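Local coordinates for petrobactin-binding protein YclQ (Bacillus subtilis subsp. subtilis str. 168, PDB 3GFV) that binds iron-free and ferric petrobactin, and its precursor 3,4-dihydroxybenzoic acid, as the solute-binding component of the YclNOPQ siderophore-uptake ABC transporter, at residues A58-K62 against Q63-K67. Residues are numbered along the deposited sequence; the frame is centred on the assembly and turned at random.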
loop_
_atom_site.group_PDB
_atom_site.type_symbol
_atom_site.label_atom_id
_atom_site.label_comp_id
_atom_site.label_asym_id
_atom_site.label_seq_id
_atom_site.Cartn_x
_atom_site.Cartn_y
_atom_site.Cartn_z
ATOM N N ALA A 58 8.331 1.850 -18.641
ATOM C CA ALA A 58 8.160 2.875 -19.675
ATOM C C ALA A 58 7.493 4.145 -19.160
ATOM O O ALA A 58 7.732 5.244 -19.680
ATOM C CB ALA A 58 7.374 2.318 -20.856
ATOM N N GLY A 59 6.640 3.997 -18.153
ATOM C CA GLY A 59 5.805 5.106 -17.713
ATOM C C GLY A 59 5.019 4.776 -16.462
ATOM O O GLY A 59 4.777 3.597 -16.148
ATOM N N LEU A 60 4.618 5.828 -15.752
ATOM C CA LEU A 60 3.872 5.696 -14.511
ATOM C C LEU A 60 3.182 7.045 -14.285
ATOM O O LEU A 60 3.592 8.063 -14.853
ATOM C CB LEU A 60 4.822 5.416 -13.343
ATOM C CG LEU A 60 5.955 6.435 -13.151
ATOM C CD1 LEU A 60 5.983 6.909 -11.701
ATOM C CD2 LEU A 60 7.299 5.800 -13.555
ATOM N N PRO A 61 2.129 7.061 -13.456
ATOM C CA PRO A 61 1.458 8.343 -13.193
ATOM C C PRO A 61 2.246 9.161 -12.160
ATOM O O PRO A 61 2.403 8.728 -11.028
ATOM C CB PRO A 61 0.091 7.907 -12.654
ATOM C CG PRO A 61 0.398 6.498 -12.010
ATOM C CD PRO A 61 1.340 5.902 -13.016
ATOM N N LYS A 62 2.739 10.336 -12.539
ATOM C CA LYS A 62 3.631 11.070 -11.641
ATOM C C LYS A 62 2.954 12.181 -10.855
ATOM O O LYS A 62 3.632 12.944 -10.172
ATOM C CB LYS A 62 4.814 11.657 -12.416
ATOM C CG LYS A 62 5.697 10.609 -13.103
ATOM C CD LYS A 62 6.916 11.273 -13.714
ATOM C CE LYS A 62 7.640 10.335 -14.653
ATOM N NZ LYS A 62 8.972 10.898 -15.014
ATOM N N GLN A 63 1.634 12.282 -10.959
ATOM C CA GLN A 63 0.909 13.385 -10.311
ATOM C C GLN A 63 1.375 13.610 -8.873
ATOM O O GLN A 63 1.733 14.731 -8.496
ATOM C CB GLN A 63 -0.595 13.149 -10.338
ATOM C CG GLN A 63 -1.369 14.309 -9.740
ATOM C CD GLN A 63 -2.787 13.935 -9.377
ATOM O OE1 GLN A 63 -3.737 14.605 -9.791
ATOM N NE2 GLN A 63 -2.945 12.858 -8.602
ATOM N N VAL A 64 1.351 12.544 -8.071
ATOM C CA VAL A 64 1.938 12.554 -6.742
ATOM C C VAL A 64 2.725 11.273 -6.525
ATOM O O VAL A 64 2.237 10.178 -6.823
ATOM C CB VAL A 64 0.866 12.702 -5.619
ATOM C CG1 VAL A 64 0.409 14.132 -5.521
ATOM C CG2 VAL A 64 -0.321 11.792 -5.884
ATOM N N LEU A 65 3.951 11.412 -6.024
ATOM C CA LEU A 65 4.803 10.253 -5.773
ATOM C C LEU A 65 5.271 10.212 -4.340
ATOM O O LEU A 65 5.754 11.220 -3.810
ATOM C CB LEU A 65 6.040 10.289 -6.685
ATOM C CG LEU A 65 5.916 9.824 -8.131
ATOM C CD1 LEU A 65 7.186 10.180 -8.900
ATOM C CD2 LEU A 65 5.653 8.325 -8.192
ATOM N N PRO A 66 5.137 9.047 -3.696
ATOM C CA PRO A 66 5.715 8.908 -2.357
ATOM C C PRO A 66 7.217 9.170 -2.425
ATOM O O PRO A 66 7.840 8.890 -3.462
ATOM C CB PRO A 66 5.450 7.440 -2.016
ATOM C CG PRO A 66 4.299 7.047 -2.872
ATOM C CD PRO A 66 4.468 7.817 -4.149
ATOM N N LYS A 67 7.790 9.665 -1.332
ATOM C CA LYS A 67 9.179 10.090 -1.323
ATOM C C LYS A 67 10.126 8.982 -1.770
ATOM O O LYS A 67 11.073 9.245 -2.502
ATOM C CB LYS A 67 9.600 10.601 0.055
ATOM C CG LYS A 67 11.006 11.201 0.051
ATOM C CD LYS A 67 11.540 11.470 1.451
ATOM C CE LYS A 67 13.053 11.687 1.413
ATOM N NZ LYS A 67 13.617 12.049 2.747
HETATM O O HOH W 1 0.580 9.810 -8.926
#
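One water joins the two arms of the bend that follows strand 57-60: it donates to P61 O at 3.0 Å and accepts from V64 N, also at 3.0 Å. No direct hydrogen bond links 58-62 to 63-67; the water bridge supplies a polar link in their place, gripping a carbonyl and an amide three residues apart. Inside the bend the leucines meet: L60 CD1 touches L65 CD2 at 3.8 Å, the two side chains crossing at about a right angle. L60 reaches there with CG set between its backbone N and carbonyl carbon (chi1 55°), while the CD2 methyl of L65 also lies 4.3 Å from P61 O. K62 CG only skirts L65, 4.5 Å from its CD1; the chain then runs on extended (chi2 -174°) and carries its ammonium away from the bend. There NZ hydrogen-bonds the carbonyls of D74 and Y77, with weaker bonds to those of F72 and K73, while K62 N is held by D79 OD1; one lysine thus ties the bend both to the chain leading into strand 78-79 and to that strand. P61 and L65 both pack on F42 of helix 42-50, and V64 on L276 of helix 271-276. The bend is a loop at the C-terminal end of a parallel strand, here in the N-terminal alpha/beta lobe of the periplasmic binding protein fold.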